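Long-range contacts in hydrazine synthase alpha subunit (Candidatus Kuenenia stuttgartiensis, PDB 5C2V), which condenses hydroxylamine, made in the gamma subunit of the hydrazine synthase complex, with ammonia to yield hydrazine, using c-type heme: residues Glu254-Ile259 and Asn275-Ile280; Gly281-Arg286 and Pro304-Gly309; Gln245-Arg250 and Thr541-Ala546; Pro271-Cys276 and Ser563-Ala568. All coordinates share one frame; numbering follows the deposited sequence.

Interaction 1. Residues Glu254-Ile259 and Asn275-Ile280. With ZN (zinc ion), chain B; HEC (heme c), chain C.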
# COMPACT_ATOMS: atom_id res chain seq x y z
N GLU D 254 7.08 6.83 4.78
CA GLU D 254 6.72 6.98 6.19
C GLU D 254 7.45 6.04 7.15
O GLU D 254 7.30 6.17 8.37
CB GLU D 254 5.21 6.78 6.34
CG GLU D 254 4.39 7.87 5.67
CD GLU D 254 2.91 7.55 5.64
OE1 GLU D 254 2.55 6.36 5.52
OE2 GLU D 254 2.10 8.50 5.73
N GLY D 255 8.26 5.12 6.63
CA GLY D 255 8.98 4.18 7.47
C GLY D 255 8.07 3.25 8.26
O GLY D 255 6.86 3.25 8.07
N ARG D 256 8.66 2.45 9.15
CA ARG D 256 7.88 1.55 10.00
C ARG D 256 8.50 1.35 11.38
O ARG D 256 9.71 1.50 11.55
CB ARG D 256 7.71 0.18 9.33
CG ARG D 256 6.58 0.10 8.31
CD ARG D 256 6.38 -1.32 7.80
NE ARG D 256 7.27 -1.63 6.68
CZ ARG D 256 6.91 -1.54 5.40
NH1 ARG D 256 5.68 -1.16 5.08
NH2 ARG D 256 7.77 -1.84 4.44
N VAL D 257 7.68 1.02 12.37
CA VAL D 257 8.18 0.70 13.70
C VAL D 257 8.11 -0.81 13.93
O VAL D 257 7.03 -1.38 14.05
CB VAL D 257 7.39 1.42 14.81
CG1 VAL D 257 7.89 1.00 16.18
CG2 VAL D 257 7.51 2.93 14.64
N MET D 258 9.28 -1.45 14.01
CA MET D 258 9.36 -2.90 14.06
C MET D 258 9.73 -3.43 15.44
O MET D 258 10.43 -2.77 16.20
CB MET D 258 10.38 -3.41 13.04
CG MET D 258 11.83 -3.08 13.39
SD MET D 258 13.02 -4.08 12.49
CE MET D 258 14.56 -3.26 12.92
N ILE D 259 9.25 -4.63 15.75
CA ILE D 259 9.71 -5.35 16.92
C ILE D 259 10.92 -6.18 16.53
O ILE D 259 10.88 -6.94 15.57
CB ILE D 259 8.62 -6.26 17.50
CG1 ILE D 259 7.38 -5.44 17.86
CG2 ILE D 259 9.13 -7.01 18.72
CD1 ILE D 259 6.26 -6.26 18.43
N ASN D 275 8.72 -5.08 10.05
CA ASN D 275 9.53 -4.21 9.20
C ASN D 275 9.50 -4.51 7.70
O ASN D 275 10.05 -3.75 6.90
CB ASN D 275 10.99 -4.25 9.67
CG ASN D 275 11.82 -3.11 9.12
OD1 ASN D 275 11.63 -1.95 9.50
ND2 ASN D 275 12.74 -3.42 8.22
N CYS D 276 8.84 -5.59 7.31
CA CYS D 276 8.97 -6.07 5.93
C CYS D 276 7.65 -6.07 5.16
O CYS D 276 6.57 -6.14 5.75
CB CYS D 276 9.58 -7.47 5.92
SG CYS D 276 11.31 -7.55 6.46
N ASP D 277 7.75 -5.98 3.83
CA ASP D 277 6.58 -5.99 2.96
C ASP D 277 5.78 -7.27 3.11
O ASP D 277 6.34 -8.37 3.16
CB ASP D 277 7.01 -5.81 1.50
CG ASP D 277 7.69 -4.49 1.24
OD1 ASP D 277 6.98 -3.48 1.02
OD2 ASP D 277 8.94 -4.45 1.25
N GLY D 278 4.46 -7.13 3.18
CA GLY D 278 3.57 -8.27 3.31
C GLY D 278 3.11 -8.50 4.74
O GLY D 278 2.10 -9.16 4.97
N GLU D 279 3.85 -7.95 5.69
CA GLU D 279 3.53 -8.11 7.10
C GLU D 279 2.42 -7.15 7.55
O GLU D 279 2.23 -6.08 6.97
CB GLU D 279 4.79 -7.92 7.95
CG GLU D 279 5.83 -9.00 7.72
CD GLU D 279 7.15 -8.72 8.40
OE1 GLU D 279 7.28 -7.65 9.03
OE2 GLU D 279 8.06 -9.57 8.31
N ILE D 280 1.70 -7.55 8.59
CA ILE D 280 0.50 -6.85 9.04
C ILE D 280 0.81 -5.65 9.93
O ILE D 280 1.79 -5.65 10.68
CB ILE D 280 -0.44 -7.83 9.78
CG1 ILE D 280 -0.72 -9.06 8.90
CG2 ILE D 280 -1.76 -7.17 10.17
CD1 ILE D 280 -1.67 -10.06 9.52
ZN ZN B . 12.99 -6.42 5.40
FE HEC C . 20.10 -6.07 4.76
CHA HEC C . 17.03 -4.72 5.58
CHB HEC C . 20.79 -6.47 8.09
CHC HEC C . 23.32 -7.04 3.99
CHD HEC C . 19.51 -5.46 1.44
NA HEC C . 19.10 -5.67 6.50
C1A HEC C . 17.85 -5.10 6.62
C2A HEC C . 17.53 -4.99 8.02
C3A HEC C . 18.56 -5.47 8.72
C4A HEC C . 19.57 -5.91 7.78
CMA HEC C . 18.67 -5.54 10.26
CAA HEC C . 16.22 -4.40 8.60
CBA HEC C . 15.26 -5.53 8.98
CGA HEC C . 14.77 -6.25 7.74
O1A HEC C . 14.82 -7.51 7.72
O2A HEC C . 14.33 -5.57 6.78
NB HEC C . 21.81 -6.52 5.85
C1B HEC C . 21.75 -6.88 7.19
C2B HEC C . 22.86 -7.77 7.47
C3B HEC C . 23.56 -7.92 6.34
C4B HEC C . 22.92 -7.15 5.30
CMB HEC C . 23.18 -8.41 8.83
CAB HEC C . 24.83 -8.80 6.20
CBB HEC C . 26.06 -7.90 5.91
NC HEC C . 21.20 -6.27 3.02
C1C HEC C . 22.54 -6.59 2.94
C2C HEC C . 22.95 -6.47 1.56
C3C HEC C . 21.93 -5.93 0.88
C4C HEC C . 20.79 -5.86 1.77
CMC HEC C . 24.40 -6.59 1.04
CAC HEC C . 21.95 -5.57 -0.62
CBC HEC C . 21.81 -4.04 -0.79
ND HEC C . 18.52 -5.21 3.68
C1D HEC C . 18.50 -5.10 2.29
C2D HEC C . 17.24 -4.52 1.88
C3D HEC C . 16.46 -4.30 3.18
C4D HEC C . 17.34 -4.75 4.24
CMD HEC C . 16.78 -4.22 0.44
CAD HEC C . 15.05 -3.70 3.35
CBD HEC C . 15.08 -2.24 2.91
CGD HEC C . 13.70 -1.65 3.03
O1D HEC C . 13.51 -0.51 2.53
O2D HEC C . 12.81 -2.31 3.62
O HOH W 1 12.12 -4.85 4.31
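The guanidinium of Arg256 has the carbonyl carbon of Cys276 over one face, while Asn275 O lies at its edge, near the plane, with NE to O at 3.5 Å; no hydrogen bond crosses between the two segments. Asp277 reaches the group obliquely, its carboxylate plane turned 80° from the guanidinium; NH2 to OD1 is 3.9 Å, so the salt bridge is a long one. A bend at chi3 (-86°) sets the guanidinium against the backbone of Asn275 and Cys276. Met258 packs on the Asn275 side chain, SD 3.5 Å from Asn275 CB. These residues belong to one blade of the six-bladed beta-propeller: strand 256-262 pairs with outermost strand 270-273, and residues 275-280 leave that strand for the next blade. The loop turns through a type II beta turn from Cys276 to Glu279, and Glu279 OE1 accepts from Cys276 N at 3.1 Å, met from above the carboxylate plane. Beyond it lies the metal site. Zinc is bound by Cys276 SG at 2.3 Å, by heme O2A, by a water and by His560, and Asn275 ND2 donates to the same O2A at 3.0 Å, with an N-H...O angle of 137°.

Interaction 2. Residues Gly281-Arg286 and Pro304-Gly309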
# COMPACT_ATOMS: atom_id res chain seq x y z
N GLY D 281 -0.04 -4.62 9.85
CA GLY D 281 0.04 -3.46 10.71
C GLY D 281 0.50 -2.16 10.06
O GLY D 281 0.23 -1.09 10.59
N GLY D 282 1.17 -2.25 8.91
CA GLY D 282 1.53 -1.06 8.16
C GLY D 282 2.33 -0.03 8.94
O GLY D 282 3.42 -0.32 9.44
N THR D 283 1.79 1.18 9.03
CA THR D 283 2.46 2.29 9.71
C THR D 283 2.11 2.37 11.19
O THR D 283 2.52 3.31 11.87
CB THR D 283 2.10 3.64 9.06
OG1 THR D 283 0.68 3.81 9.03
CG2 THR D 283 2.64 3.71 7.64
N SER D 284 1.35 1.40 11.69
CA SER D 284 0.99 1.36 13.11
C SER D 284 2.22 1.32 13.99
O SER D 284 3.23 0.70 13.64
CB SER D 284 0.10 0.15 13.41
OG SER D 284 -1.11 0.20 12.68
N GLY D 285 2.15 1.99 15.14
CA GLY D 285 3.25 1.95 16.09
C GLY D 285 3.23 0.65 16.86
O GLY D 285 2.17 0.14 17.19
N ARG D 286 4.40 0.09 17.12
CA ARG D 286 4.49 -1.12 17.93
C ARG D 286 5.37 -0.86 19.14
O ARG D 286 6.58 -0.68 19.01
CB ARG D 286 5.02 -2.29 17.11
CG ARG D 286 4.36 -2.43 15.74
CD ARG D 286 4.94 -3.60 14.95
NE ARG D 286 4.73 -3.43 13.51
CZ ARG D 286 3.71 -3.95 12.84
NH1 ARG D 286 2.80 -4.68 13.47
NH2 ARG D 286 3.61 -3.75 11.53
N PRO D 304 -2.66 3.12 16.52
CA PRO D 304 -3.18 3.63 15.24
C PRO D 304 -2.21 4.59 14.58
O PRO D 304 -2.06 4.60 13.36
CB PRO D 304 -4.46 4.36 15.66
CG PRO D 304 -4.88 3.71 16.92
CD PRO D 304 -3.60 3.34 17.62
N TYR D 305 -1.54 5.40 15.40
CA TYR D 305 -0.56 6.36 14.90
C TYR D 305 0.84 5.93 15.32
O TYR D 305 1.02 5.31 16.37
CB TYR D 305 -0.88 7.76 15.42
CG TYR D 305 -2.32 8.16 15.21
CD1 TYR D 305 -2.76 8.66 13.99
CD2 TYR D 305 -3.25 8.04 16.24
CE1 TYR D 305 -4.08 9.02 13.80
CE2 TYR D 305 -4.57 8.40 16.06
CZ TYR D 305 -4.98 8.89 14.83
OH TYR D 305 -6.30 9.25 14.65
N MET D 306 1.82 6.25 14.49
CA MET D 306 3.19 5.80 14.68
C MET D 306 3.82 6.35 15.97
O MET D 306 4.67 5.70 16.58
CB MET D 306 4.04 6.19 13.47
CG MET D 306 5.48 5.70 13.51
SD MET D 306 6.34 5.93 11.95
CE MET D 306 5.40 4.83 10.88
N ASN D 307 3.39 7.54 16.37
CA ASN D 307 3.98 8.21 17.52
C ASN D 307 3.22 7.99 18.84
O ASN D 307 3.59 8.54 19.87
CB ASN D 307 4.09 9.71 17.25
CG ASN D 307 5.41 10.29 17.71
OD1 ASN D 307 6.44 9.62 17.69
ND2 ASN D 307 5.39 11.55 18.13
N TRP D 308 2.17 7.18 18.80
CA TRP D 308 1.32 6.98 19.97
C TRP D 308 1.75 5.79 20.83
O TRP D 308 2.18 4.76 20.32
CB TRP D 308 -0.14 6.79 19.55
CG TRP D 308 -0.89 8.08 19.38
CD1 TRP D 308 -0.36 9.29 19.02
CD2 TRP D 308 -2.29 8.29 19.56
NE1 TRP D 308 -1.36 10.24 18.97
CE2 TRP D 308 -2.55 9.65 19.30
CE3 TRP D 308 -3.36 7.46 19.93
CZ2 TRP D 308 -3.83 10.19 19.38
CZ3 TRP D 308 -4.62 8.00 20.02
CH2 TRP D 308 -4.85 9.36 19.74
N GLY D 309 1.63 5.95 22.14
CA GLY D 309 1.97 4.91 23.09
C GLY D 309 0.76 4.15 23.60
O GLY D 309 0.88 3.24 24.42
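Gly285 and Met306 bring their backbones together, CA to CA 4.1 Å, where a type II' turn (Gly281-Ser284) faces a type I turn (Tyr305-Trp308). Both segments belong to one four-stranded antiparallel blade of the beta-propeller: 281-286 leads into its first strand, 285-291, and 304-309 links strand 297-303 to strand 312-317. The approach is made at a glycine, whose N stands 3.7 Å from Tyr305 O without a hydrogen bond; the backbone pairing of Gly285 is instead with Ser303. Met306 supplies the side-chain part of the contact. Its chain runs out with CG anti to the backbone N (chi1 -176°) and then bends at chi3 (-65°), which turns the methyl CE back onto Thr283. Met306 CE lies 3.4 Å from Thr283 O and 4.0 Å from Thr283 CB, an apolar methyl against that residue's own carbonyl and side chain. Within the 304-309 loop, Tyr305 presents a ring edge to Trp308, with CD2 3.4 Å above the indole plane and over its centre. The second copy of this subunit packs here, its own Tyr305 against Pro304 and its Gly334 against Trp308. On the facing loop, Gly281 O accepts twice from Ser284: from the backbone N at 2.9 Å, and from OG at 2.8 Å, in the carbonyl plane with a C=O...donor angle of 146°.

Interaction 3. Residues Gln245-Arg250 and Thr541-Ala546. With HEC (heme c), chain C.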
# COMPACT_ATOMS: atom_id res chain seq x y z
N GLN D 245 12.43 2.35 11.87
CA GLN D 245 13.20 2.40 10.64
C GLN D 245 12.53 3.40 9.71
O GLN D 245 11.53 3.10 9.05
CB GLN D 245 13.27 1.01 10.00
CG GLN D 245 13.79 -0.08 10.94
CD GLN D 245 15.28 0.04 11.21
OE1 GLN D 245 16.06 0.33 10.31
NE2 GLN D 245 15.67 -0.17 12.47
N ALA D 246 13.11 4.60 9.70
CA ALA D 246 12.64 5.71 8.88
C ALA D 246 13.53 6.05 7.68
O ALA D 246 13.23 6.99 6.95
CB ALA D 246 12.47 6.95 9.75
N ASN D 247 14.62 5.31 7.48
CA ASN D 247 15.71 5.79 6.62
C ASN D 247 15.25 6.19 5.22
O ASN D 247 14.71 5.39 4.48
CB ASN D 247 16.81 4.72 6.50
CG ASN D 247 18.01 5.19 5.69
OD1 ASN D 247 18.19 6.38 5.45
ND2 ASN D 247 18.84 4.24 5.26
N GLY D 248 15.52 7.45 4.88
CA GLY D 248 15.09 8.01 3.61
C GLY D 248 13.61 7.87 3.29
O GLY D 248 12.74 8.13 4.12
N SER D 249 13.34 7.44 2.06
CA SER D 249 11.99 7.33 1.52
C SER D 249 11.38 5.96 1.81
O SER D 249 10.33 5.61 1.26
CB SER D 249 12.00 7.60 0.01
OG SER D 249 12.78 6.64 -0.68
N ARG D 250 12.07 5.18 2.64
CA ARG D 250 11.68 3.81 2.97
C ARG D 250 10.22 3.65 3.38
O ARG D 250 9.67 4.48 4.10
CB ARG D 250 12.56 3.29 4.10
CG ARG D 250 12.50 1.79 4.30
CD ARG D 250 13.14 1.37 5.61
NE ARG D 250 12.13 0.96 6.59
CZ ARG D 250 11.54 -0.23 6.59
NH1 ARG D 250 11.86 -1.13 5.67
NH2 ARG D 250 10.64 -0.53 7.51
N THR D 541 19.38 -0.87 -2.81
CA THR D 541 19.85 -0.18 -1.61
C THR D 541 19.26 -0.83 -0.37
O THR D 541 18.07 -1.15 -0.33
CB THR D 541 19.46 1.32 -1.64
OG1 THR D 541 20.00 1.93 -2.82
CG2 THR D 541 20.00 2.04 -0.41
N ALA D 542 20.09 -1.02 0.65
CA ALA D 542 19.60 -1.55 1.91
C ALA D 542 19.21 -0.37 2.78
O ALA D 542 20.06 0.37 3.26
CB ALA D 542 20.66 -2.40 2.59
N LEU D 543 17.91 -0.21 3.00
CA LEU D 543 17.43 0.95 3.72
C LEU D 543 17.11 0.55 5.15
O LEU D 543 16.10 -0.08 5.44
CB LEU D 543 16.20 1.55 3.04
CG LEU D 543 16.46 2.19 1.67
CD1 LEU D 543 15.16 2.60 1.01
CD2 LEU D 543 17.40 3.39 1.81
N THR D 544 18.00 0.97 6.04
CA THR D 544 18.02 0.58 7.44
C THR D 544 19.27 1.18 8.04
O THR D 544 20.07 1.79 7.33
CB THR D 544 18.02 -0.95 7.63
OG1 THR D 544 17.77 -1.27 9.00
CG2 THR D 544 19.37 -1.53 7.21
N TRP D 545 19.46 1.01 9.34
CA TRP D 545 20.69 1.48 9.97
C TRP D 545 21.40 0.34 10.69
O TRP D 545 20.90 -0.22 11.66
CB TRP D 545 20.40 2.64 10.92
CG TRP D 545 19.88 3.83 10.19
CD1 TRP D 545 18.62 4.35 10.24
CD2 TRP D 545 20.61 4.65 9.27
NE1 TRP D 545 18.52 5.44 9.42
CE2 TRP D 545 19.73 5.65 8.81
CE3 TRP D 545 21.92 4.64 8.79
CZ2 TRP D 545 20.12 6.63 7.90
CZ3 TRP D 545 22.31 5.62 7.89
CH2 TRP D 545 21.41 6.60 7.45
N ALA D 546 22.59 0.01 10.18
CA ALA D 546 23.40 -1.06 10.72
C ALA D 546 24.57 -0.48 11.50
O ALA D 546 25.03 0.63 11.21
CB ALA D 546 23.90 -1.97 9.61
FE HEC C . 20.10 -6.07 4.76
CHA HEC C . 17.03 -4.72 5.58
CHB HEC C . 20.79 -6.47 8.09
CHC HEC C . 23.32 -7.04 3.99
CHD HEC C . 19.51 -5.46 1.44
NA HEC C . 19.10 -5.67 6.50
C1A HEC C . 17.85 -5.10 6.62
C2A HEC C . 17.53 -4.99 8.02
C3A HEC C . 18.56 -5.47 8.72
C4A HEC C . 19.57 -5.91 7.78
CMA HEC C . 18.67 -5.54 10.26
CAA HEC C . 16.22 -4.40 8.60
CBA HEC C . 15.26 -5.53 8.98
CGA HEC C . 14.77 -6.25 7.74
O1A HEC C . 14.82 -7.51 7.72
O2A HEC C . 14.33 -5.57 6.78
NB HEC C . 21.81 -6.52 5.85
C1B HEC C . 21.75 -6.88 7.19
C2B HEC C . 22.86 -7.77 7.47
C3B HEC C . 23.56 -7.92 6.34
C4B HEC C . 22.92 -7.15 5.30
CMB HEC C . 23.18 -8.41 8.83
CAB HEC C . 24.83 -8.80 6.20
CBB HEC C . 26.06 -7.90 5.91
NC HEC C . 21.20 -6.27 3.02
C1C HEC C . 22.54 -6.59 2.94
C2C HEC C . 22.95 -6.47 1.56
C3C HEC C . 21.93 -5.93 0.88
C4C HEC C . 20.79 -5.86 1.77
CMC HEC C . 24.40 -6.59 1.04
CAC HEC C . 21.95 -5.57 -0.62
CBC HEC C . 21.81 -4.04 -0.79
ND HEC C . 18.52 -5.21 3.68
C1D HEC C . 18.50 -5.10 2.29
C2D HEC C . 17.24 -4.52 1.88
C3D HEC C . 16.46 -4.30 3.18
C4D HEC C . 17.34 -4.75 4.24
CMD HEC C . 16.78 -4.22 0.44
CAD HEC C . 15.05 -3.70 3.35
CBD HEC C . 15.08 -2.24 2.91
CGD HEC C . 13.70 -1.65 3.03
O1D HEC C . 13.51 -0.51 2.53
O2D HEC C . 12.81 -2.31 3.62
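Thr544 OG1 donates to Gln245 OE1 at 2.7 Å, arriving from above the amide carbonyl plane, 49° out of it. This bond joins two domains: residues 245-250 follow strand 239-245 of a propeller blade, and 541-546 belong to the heme-binding middle domain. With chi1 at -168°, the threonine's OG1 points away from the backbone N and faces the glutamine, while CG2 reaches toward the heme. Asn247 crosses Trp545 at about a right angle and lays its amide over one face of the indole, CG 3.1 Å above the plane and offset toward the rim. The amide and ring planes are 33° apart, so the overlap is tilted. The polar ends of this pair are held by others, Asn247 OD1 by Arg503 and Trp545 NE1 by Glu178. Leu543 packs its CB 3.9 Å from Arg250 CG, and its CD2 comes 3.8 Å from Asn247 ND2. A heme propionate lies against both segments, with O2D at the edge of the Arg250 guanidinium, near its plane, and Leu543 CB against O1D. Arg250 is bent at chi3, and its NE makes a weak but nearly straight bond to Gln245 O at 3.3 Å, while CD touches Leu543 O.

Interaction 4. Residues Pro271-Cys276 and Ser563-Ala568. With ZN (zinc ion), chain B; HEC (heme c), chain C.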
# COMPACT_ATOMS: atom_id res chain seq x y z
N PRO D 271 15.70 -8.39 12.95
CA PRO D 271 14.26 -8.10 13.00
C PRO D 271 13.44 -9.30 13.48
O PRO D 271 13.83 -10.44 13.25
CB PRO D 271 13.92 -7.77 11.55
CG PRO D 271 14.91 -8.56 10.76
CD PRO D 271 16.18 -8.50 11.57
N ILE D 272 12.31 -9.02 14.13
CA ILE D 272 11.39 -10.07 14.54
C ILE D 272 10.09 -9.95 13.76
O ILE D 272 9.73 -10.87 13.02
CB ILE D 272 11.10 -10.02 16.06
CG1 ILE D 272 12.37 -10.35 16.85
CG2 ILE D 272 10.00 -11.00 16.42
CD1 ILE D 272 12.91 -11.74 16.59
N TYR D 273 9.37 -8.85 13.92
CA TYR D 273 8.15 -8.65 13.16
C TYR D 273 7.83 -7.18 12.88
O TYR D 273 8.06 -6.31 13.72
CB TYR D 273 6.97 -9.30 13.88
CG TYR D 273 5.72 -9.43 13.04
CD1 TYR D 273 5.62 -10.42 12.07
CD2 TYR D 273 4.64 -8.57 13.21
CE1 TYR D 273 4.48 -10.55 11.29
CE2 TYR D 273 3.50 -8.70 12.44
CZ TYR D 273 3.43 -9.68 11.48
OH TYR D 273 2.29 -9.81 10.71
N GLY D 274 7.28 -6.92 11.69
CA GLY D 274 6.73 -5.61 11.38
C GLY D 274 7.51 -4.69 10.45
O GLY D 274 7.02 -3.61 10.11
N ASN D 275 8.72 -5.08 10.05
CA ASN D 275 9.53 -4.21 9.20
C ASN D 275 9.50 -4.51 7.70
O ASN D 275 10.05 -3.75 6.90
CB ASN D 275 10.99 -4.25 9.67
CG ASN D 275 11.82 -3.11 9.12
OD1 ASN D 275 11.63 -1.95 9.50
ND2 ASN D 275 12.74 -3.42 8.22
N CYS D 276 8.84 -5.59 7.31
CA CYS D 276 8.97 -6.07 5.93
C CYS D 276 7.65 -6.07 5.16
O CYS D 276 6.57 -6.14 5.75
CB CYS D 276 9.58 -7.47 5.92
SG CYS D 276 11.31 -7.55 6.46
N SER D 563 18.10 -14.51 5.68
CA SER D 563 18.96 -15.21 6.63
C SER D 563 18.87 -14.57 8.01
O SER D 563 19.02 -15.25 9.02
CB SER D 563 20.42 -15.21 6.16
OG SER D 563 21.02 -13.94 6.34
N TYR D 564 18.66 -13.26 8.05
CA TYR D 564 18.43 -12.59 9.32
C TYR D 564 16.95 -12.37 9.65
O TYR D 564 16.63 -11.73 10.65
CB TYR D 564 19.18 -11.25 9.39
CG TYR D 564 19.20 -10.40 8.13
CD1 TYR D 564 18.16 -9.53 7.83
CD2 TYR D 564 20.29 -10.43 7.27
CE1 TYR D 564 18.19 -8.73 6.70
CE2 TYR D 564 20.33 -9.64 6.14
CZ TYR D 564 19.28 -8.79 5.85
OH TYR D 564 19.33 -8.00 4.72
N ARG D 565 16.04 -12.89 8.82
CA ARG D 565 14.62 -12.72 9.13
C ARG D 565 13.84 -14.03 9.33
O ARG D 565 13.64 -14.46 10.46
CB ARG D 565 13.96 -11.89 8.02
CG ARG D 565 12.45 -11.73 8.14
CD ARG D 565 12.05 -11.02 9.42
NE ARG D 565 10.61 -11.01 9.60
CZ ARG D 565 9.93 -11.97 10.23
NH1 ARG D 565 10.57 -13.01 10.74
NH2 ARG D 565 8.61 -11.89 10.35
N GLY D 566 13.41 -14.66 8.24
CA GLY D 566 12.61 -15.87 8.35
C GLY D 566 13.20 -17.16 7.82
O GLY D 566 12.54 -18.20 7.84
N ARG D 567 14.44 -17.10 7.35
CA ARG D 567 15.00 -18.24 6.63
C ARG D 567 16.33 -18.69 7.23
O ARG D 567 17.07 -17.90 7.81
CB ARG D 567 15.19 -17.90 5.15
CG ARG D 567 13.89 -17.84 4.37
CD ARG D 567 14.13 -17.63 2.88
NE ARG D 567 14.96 -18.67 2.29
CZ ARG D 567 14.52 -19.88 1.94
NH1 ARG D 567 13.25 -20.21 2.14
NH2 ARG D 567 15.36 -20.76 1.41
N ALA D 568 16.61 -19.98 7.09
CA ALA D 568 17.86 -20.54 7.56
C ALA D 568 19.00 -20.14 6.63
O ALA D 568 18.79 -19.95 5.43
CB ALA D 568 17.77 -22.06 7.66
ZN ZN B . 12.99 -6.42 5.40
FE HEC C . 20.10 -6.07 4.76
CHA HEC C . 17.03 -4.72 5.58
CHB HEC C . 20.79 -6.47 8.09
CHC HEC C . 23.32 -7.04 3.99
CHD HEC C . 19.51 -5.46 1.44
NA HEC C . 19.10 -5.67 6.50
C1A HEC C . 17.85 -5.10 6.62
C2A HEC C . 17.53 -4.99 8.02
C3A HEC C . 18.56 -5.47 8.72
C4A HEC C . 19.57 -5.91 7.78
CMA HEC C . 18.67 -5.54 10.26
CAA HEC C . 16.22 -4.40 8.60
CBA HEC C . 15.26 -5.53 8.98
CGA HEC C . 14.77 -6.25 7.74
O1A HEC C . 14.82 -7.51 7.72
O2A HEC C . 14.33 -5.57 6.78
NB HEC C . 21.81 -6.52 5.85
C1B HEC C . 21.75 -6.88 7.19
C2B HEC C . 22.86 -7.77 7.47
C3B HEC C . 23.56 -7.92 6.34
C4B HEC C . 22.92 -7.15 5.30
CMB HEC C . 23.18 -8.41 8.83
CAB HEC C . 24.83 -8.80 6.20
CBB HEC C . 26.06 -7.90 5.91
NC HEC C . 21.20 -6.27 3.02
C1C HEC C . 22.54 -6.59 2.94
C2C HEC C . 22.95 -6.47 1.56
C3C HEC C . 21.93 -5.93 0.88
C4C HEC C . 20.79 -5.86 1.77
CMC HEC C . 24.40 -6.59 1.04
CAC HEC C . 21.95 -5.57 -0.62
CBC HEC C . 21.81 -4.04 -0.79
ND HEC C . 18.52 -5.21 3.68
C1D HEC C . 18.50 -5.10 2.29
C2D HEC C . 17.24 -4.52 1.88
C3D HEC C . 16.46 -4.30 3.18
C4D HEC C . 17.34 -4.75 4.24
CMD HEC C . 16.78 -4.22 0.44
CAD HEC C . 15.05 -3.70 3.35
CBD HEC C . 15.08 -2.24 2.91
CGD HEC C . 13.70 -1.65 3.03
O1D HEC C . 13.51 -0.51 2.53
O2D HEC C . 12.81 -2.31 3.62
O HOH W 2 12.89 -12.61 12.27
O HOH W 3 10.10 -7.77 9.45
O HOH W 1 12.12 -4.85 4.31
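Apolar contact between the segments is slight: Pro271 CD lies 4.4 Å from Tyr564 CD1, and Pro271 CG 4.0 Å from Arg565 CD. The proline ring also rests on a heme propionate arm, and its CD abuts Tyr564 O. Coordination comes next. Tyr564 is the axial ligand of the pentacoordinated heme iron, its OH 2.1 Å from the metal. Its CG sits between the backbone N and the carbonyl carbon (chi1 40°), which turns the ring up to the porphyrin, with heme carbons over one face and propionate O1A at the edge. The third kind is polar but not hydrogen-bonded. Ile272 O stands over the centre of the Arg565 guanidinium, 2.9 Å above its plane, so none of the in-plane N-H groups can aim at it and no hydrogen bond results. NH2 instead serves Pro321 O and Glu279. The Tyr273 ring packs obliquely against the guanidinium, CD1 nearest NH2, their planes 76° apart. Water forms the fourth group: one molecule donates to Pro271 O at 2.6 Å and to Arg565 O at 2.7 Å, and a second accepts from Asn275 N and from Arg565 NE at 3.3 Å. Strand 270-273 is the outermost of its blade; Ile272 and Tyr273 both face Ile259 as a classic beta bulge. Farther along the loop, Gly566, Arg567 and Ala568 bond to the hydrazine synthase beta subunit. The loop carrying the iron ligand thus probably meets the propeller through a charge-dipole approach and water-mediated bonds, with the heme spanning the same join.

Interactions 3 and 4 are buried and bring the middle domain's heme region to the propeller, whereas interaction 1 is partly buried and interaction 2 is a surface contact near the second copy of the subunit. Interactions 1 and 4 share Asn275 and Cys276 and reach the same blade; interaction 3 meets the strand of interaction 1 through the backbone pair Arg256 and Gln245. Interaction 2 lies in the next blade and joins interaction 1 through Arg286, whose NH2 bonds to Ile280 O. Chemistry follows place: metal, propionate and arginine dominate where the heme is near, while interaction 2, away from the heme and metal sites, relies on close backbones and one methionine methyl.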